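Local coordinates for N-ACETYLMURAMOYL-L-ALANINE AMIDASE CwlV (Paenibacillus polymyxa, PDB 1JWQ), which probably hydrolyses the amide bond between N-acetylmuramoyl and L-alanine in peptidoglycan through its zinc-dependent catalytic domain, the part of the protein present here, at residues V107-K110 / Y111-A115; E158-Q161 / N162-Q166. All blocks are in the same frame, centred on the assembly; numbering follows the deposited sequence.

Contact 1: residues V107-K110 / Y111-A115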
loop_
_atom_site.group_PDB
_atom_site.type_symbol
_atom_site.label_atom_id
_atom_site.label_comp_id
_atom_site.label_asym_id
_atom_site.label_seq_id
_atom_site.Cartn_x
_atom_site.Cartn_y
_atom_site.Cartn_z
ATOM N N VAL A 107 4.159 1.344 -13.266
ATOM C CA VAL A 107 3.976 2.779 -13.076
ATOM C C VAL A 107 4.048 3.110 -11.588
ATOM O O VAL A 107 4.760 4.028 -11.183
ATOM C CB VAL A 107 2.625 3.262 -13.662
ATOM C CG1 VAL A 107 2.409 4.748 -13.361
ATOM C CG2 VAL A 107 2.612 3.028 -15.171
ATOM N N MET A 108 3.323 2.355 -10.769
ATOM C CA MET A 108 3.338 2.601 -9.331
ATOM C C MET A 108 4.761 2.584 -8.775
ATOM O O MET A 108 5.179 3.512 -8.084
ATOM C CB MET A 108 2.493 1.553 -8.599
ATOM C CG MET A 108 2.586 1.633 -7.082
ATOM S SD MET A 108 2.066 3.239 -6.426
ATOM C CE MET A 108 0.297 3.008 -6.415
ATOM N N HIS A 109 5.511 1.534 -9.084
ATOM C CA HIS A 109 6.876 1.415 -8.584
ATOM C C HIS A 109 7.747 2.592 -9.011
ATOM O O HIS A 109 8.598 3.049 -8.254
ATOM C CB HIS A 109 7.512 0.111 -9.072
ATOM C CG HIS A 109 8.669 -0.339 -8.237
ATOM N ND1 HIS A 109 8.526 -0.752 -6.929
ATOM C CD2 HIS A 109 9.993 -0.426 -8.516
ATOM C CE1 HIS A 109 9.710 -1.073 -6.440
ATOM N NE2 HIS A 109 10.617 -0.884 -7.382
ATOM N N LYS A 110 7.527 3.073 -10.231
ATOM C CA LYS A 110 8.285 4.197 -10.780
ATOM C C LYS A 110 8.256 5.425 -9.864
ATOM O O LYS A 110 9.265 6.114 -9.697
ATOM C CB LYS A 110 7.725 4.572 -12.158
ATOM C CG LYS A 110 8.495 5.669 -12.888
ATOM C CD LYS A 110 7.834 6.014 -14.217
ATOM C CE LYS A 110 8.746 6.869 -15.094
ATOM N NZ LYS A 110 9.277 8.063 -14.382
ATOM N N TYR A 111 7.106 5.695 -9.259
ATOM C CA TYR A 111 6.980 6.858 -8.382
ATOM C C TYR A 111 7.050 6.521 -6.903
ATOM O O TYR A 111 7.521 7.315 -6.083
ATOM C CB TYR A 111 5.673 7.589 -8.683
ATOM C CG TYR A 111 5.596 8.046 -10.115
ATOM C CD1 TYR A 111 5.005 7.244 -11.093
ATOM C CD2 TYR A 111 6.179 9.249 -10.510
ATOM C CE1 TYR A 111 5.002 7.631 -12.433
ATOM C CE2 TYR A 111 6.183 9.642 -11.840
ATOM C CZ TYR A 111 5.596 8.829 -12.795
ATOM O OH TYR A 111 5.609 9.215 -14.116
ATOM N N PHE A 112 6.581 5.330 -6.570
ATOM C CA PHE A 112 6.560 4.856 -5.196
ATOM C C PHE A 112 7.952 4.529 -4.640
ATOM O O PHE A 112 8.345 5.035 -3.586
ATOM C CB PHE A 112 5.640 3.629 -5.135
ATOM C CG PHE A 112 5.799 2.796 -3.902
ATOM C CD1 PHE A 112 6.028 1.427 -4.011
ATOM C CD2 PHE A 112 5.685 3.359 -2.636
ATOM C CE1 PHE A 112 6.140 0.631 -2.879
ATOM C CE2 PHE A 112 5.795 2.568 -1.497
ATOM C CZ PHE A 112 6.021 1.206 -1.616
ATOM N N ALA A 113 8.698 3.694 -5.355
ATOM C CA ALA A 113 10.022 3.278 -4.907
ATOM C C ALA A 113 10.995 4.414 -4.579
ATOM O O ALA A 113 11.568 4.449 -3.491
ATOM C CB ALA A 113 10.641 2.332 -5.940
ATOM N N PRO A 114 11.202 5.356 -5.513
ATOM C CA PRO A 114 12.129 6.462 -5.240
ATOM C C PRO A 114 11.702 7.301 -4.041
ATOM O O PRO A 114 12.541 7.873 -3.346
ATOM C CB PRO A 114 12.096 7.267 -6.537
ATOM C CG PRO A 114 11.798 6.224 -7.574
ATOM C CD PRO A 114 10.718 5.416 -6.902
ATOM N N ALA A 115 10.396 7.368 -3.798
ATOM C CA ALA A 115 9.872 8.147 -2.683
ATOM C C ALA A 115 10.272 7.592 -1.318
ATOM O O ALA A 115 10.459 8.355 -0.375
ATOM C CB ALA A 115 8.348 8.256 -2.784
#
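Two different first torsions bring Lys-110 and Tyr-111 together: the lysine sends CG opposite its backbone N (chi1 -176°), while the tyrosine folds CG back beside its own N (chi1 -59°). The two side chains therefore run alongside each other in the same direction. Lys-110 CG lies over one face of the phenol, offset toward the rim and 4.3 Å from the ring centroid, a CH-pi contact, and Lys-110 CD reaches Tyr-111 CE1 at 3.7 Å. At the ring's edge, near its plane, Val-107 O meets Tyr-111 CD1 at 3.2 Å, and the valine methyl CG1 packs against CE1. Replacing Tyr-111 by an alanine would probably leave the aliphatic part of Lys-110 and the Val-107 methyl without the ring they pack on.

Two residues further along, Ala-113 CB sits centrally over a face of the His-109 imidazole, 3.6 Å from its centroid. On the face turned to helix 158-176 and strand 138-145, Met-108 SD touches Phe-112 CB at 3.8 Å and approaches the ring obliquely, a Met-aromatic contact. The backbone bond Phe-112 N to Met-108 O is short, 2.8 Å, whereas Tyr-111 N makes only weak bonds, to Val-107 O and Met-108 O. Pro-114 has no N-H to give, which kinks helix 102-116, and its CD lies 3.2 Å from Lys-110 O.

Both imidazole nitrogens are engaged, ND1 with Thr-94 OG1 and NE2 with Asp-120 OD2. With Ala-113 over its face, this fixes the ring's rotation and ties the helix to both strands of its beta-alpha-beta unit; the carboxylate would probably favour a proton on NE2.

Contact 2: residues E158-Q161 / N162-Q166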
loop_
_atom_site.group_PDB
_atom_site.type_symbol
_atom_site.label_atom_id
_atom_site.label_comp_id
_atom_site.label_asym_id
_atom_site.label_seq_id
_atom_site.Cartn_x
_atom_site.Cartn_y
_atom_site.Cartn_z
ATOM N N GLU A 158 7.020 10.917 10.249
ATOM C CA GLU A 158 6.005 11.685 9.538
ATOM C C GLU A 158 6.398 12.185 8.161
ATOM O O GLU A 158 5.617 12.069 7.217
ATOM C CB GLU A 158 5.540 12.864 10.397
ATOM C CG GLU A 158 4.320 12.529 11.224
ATOM C CD GLU A 158 3.171 12.051 10.356
ATOM O OE1 GLU A 158 2.251 12.853 10.074
ATOM O OE2 GLU A 158 3.198 10.872 9.945
ATOM N N ASP A 159 7.597 12.741 8.035
ATOM C CA ASP A 159 8.039 13.257 6.748
ATOM C C ASP A 159 8.163 12.135 5.726
ATOM O O ASP A 159 7.792 12.298 4.566
ATOM C CB ASP A 159 9.369 13.999 6.894
ATOM C CG ASP A 159 9.268 15.181 7.838
ATOM O OD1 ASP A 159 8.241 15.894 7.789
ATOM O OD2 ASP A 159 10.214 15.406 8.623
ATOM N N PHE A 160 8.685 10.996 6.167
ATOM C CA PHE A 160 8.838 9.831 5.302
ATOM C C PHE A 160 7.470 9.439 4.757
ATOM O O PHE A 160 7.294 9.280 3.549
ATOM C CB PHE A 160 9.420 8.655 6.095
ATOM C CG PHE A 160 9.385 7.342 5.355
ATOM C CD1 PHE A 160 10.378 7.013 4.438
ATOM C CD2 PHE A 160 8.345 6.439 5.567
ATOM C CE1 PHE A 160 10.335 5.804 3.743
ATOM C CE2 PHE A 160 8.293 5.228 4.874
ATOM C CZ PHE A 160 9.293 4.913 3.961
ATOM N N GLN A 161 6.504 9.292 5.657
ATOM C CA GLN A 161 5.151 8.907 5.268
ATOM C C GLN A 161 4.541 9.871 4.260
ATOM O O GLN A 161 3.952 9.449 3.268
ATOM C CB GLN A 161 4.247 8.811 6.500
ATOM C CG GLN A 161 4.756 7.837 7.549
ATOM C CD GLN A 161 3.743 7.554 8.642
ATOM O OE1 GLN A 161 2.751 8.269 8.788
ATOM N NE2 GLN A 161 3.998 6.512 9.428
ATOM N N ASN A 162 4.684 11.166 4.510
ATOM C CA ASN A 162 4.124 12.156 3.601
ATOM C C ASN A 162 4.738 12.072 2.213
ATOM O O ASN A 162 4.039 12.179 1.208
ATOM C CB ASN A 162 4.312 13.565 4.169
ATOM C CG ASN A 162 3.437 13.816 5.379
ATOM O OD1 ASN A 162 2.265 13.434 5.395
ATOM N ND2 ASN A 162 3.992 14.471 6.394
ATOM N N ARG A 163 6.049 11.876 2.167
ATOM C CA ARG A 163 6.773 11.777 0.910
ATOM C C ARG A 163 6.341 10.527 0.141
ATOM O O ARG A 163 6.089 10.572 -1.066
ATOM C CB ARG A 163 8.270 11.716 1.196
ATOM C CG ARG A 163 9.134 11.698 -0.036
ATOM C CD ARG A 163 10.473 11.083 0.286
ATOM N NE ARG A 163 10.967 11.485 1.599
ATOM C CZ ARG A 163 11.740 10.717 2.358
ATOM N NH1 ARG A 163 12.090 9.510 1.931
ATOM N NH2 ARG A 163 12.183 11.163 3.524
ATOM N N VAL A 164 6.252 9.413 0.857
ATOM C CA VAL A 164 5.861 8.143 0.262
ATOM C C VAL A 164 4.399 8.165 -0.161
ATOM O O VAL A 164 4.049 7.635 -1.213
ATOM C CB VAL A 164 6.107 6.985 1.250
ATOM C CG1 VAL A 164 5.568 5.678 0.682
ATOM C CG2 VAL A 164 7.603 6.857 1.519
ATOM N N ALA A 165 3.553 8.788 0.655
ATOM C CA ALA A 165 2.135 8.884 0.337
ATOM C C ALA A 165 1.971 9.637 -0.976
ATOM O O ALA A 165 1.110 9.306 -1.793
ATOM C CB ALA A 165 1.384 9.606 1.458
ATOM N N GLN A 166 2.795 10.659 -1.178
ATOM C CA GLN A 166 2.711 11.427 -2.413
ATOM C C GLN A 166 3.166 10.560 -3.576
ATOM O O GLN A 166 2.607 10.633 -4.668
ATOM C CB GLN A 166 3.583 12.682 -2.342
ATOM C CG GLN A 166 3.489 13.546 -3.595
ATOM C CD GLN A 166 2.097 14.121 -3.809
ATOM O OE1 GLN A 166 1.581 14.861 -2.967
ATOM N NE2 GLN A 166 1.482 13.785 -4.937
HETATM O O HOH W 1 1.721 15.553 8.300
HETATM O O HOH W 2 6.240 16.209 5.832
#
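Phe-160 and Val-164, one helical turn apart, cross obliquely, with the valine methyl CG2 set over a face of the phenyl ring. The CH-pi geometry is close: CG2 is 3.7 Å from the ring centroid and 16° off the normal, displaced toward the rim, with CZ the nearest ring atom at 3.5 Å. Phe-160 CG lies opposite its own N (chi1 170°), which carries the ring alongside the following turn, where CG2 can cover it.

Arg-163 meets the same phenylalanine differently. Its guanidinium plane stands 86° from the ring plane, and Arg-163 NH1 is 3.9 Å from Phe-160 CD1; NH1 probably also donates to Ala-115 O of helix 102-116.

On the polar side, Asn-162 ND2 is joined by one water to Glu-158 OE1 and by another to Asp-159 OD1, donating to both waters. The second bridge is the shorter, with the water 2.9 Å from Asn-162 ND2 and 2.8 Å from Asp-159 OD1. Lys-36 NZ joins the same cluster, in a salt bridge to Glu-158 OE1, the oxygen that also takes the water, and in a hydrogen bond to Asn-162 OD1.

These pairs occupy the first turns of helix 158-176, where Asp-157 OD1 accepts a hydrogen bond from Phe-160 N. Phe-160 packs on helix 149-155 and on Thr-116 of helix 102-116, Val-164 also faces the latter, and Gln-161 and Ala-165 lie against helix 26-42, placing this amino-terminal end among three helices.

Overall arrangement
Contact 1 lies on helix 102-116 and contact 2 on helix 158-176, their centres about 13 Å apart, and the two meet directly. Ala-115 O is 3.1 Å from Arg-163 NH1, a probable hydrogen bond from the start of the later helix to the end of the earlier one. Deeper in the interface, Phe-112 CE2 packs on Val-164 CG1 at 3.8 Å, and Phe-112 reaches on to Leu-141 and Val-143 of strand 138-145. Neither contact supplies a zinc ligand; these are His-10, Glu-26 and His-80. The side chain of Phe-112 is about 12 Å from the zinc ion, and that of Val-164 about 11 Å from that of His-80, so both contacts are structural packing at some distance from the metal.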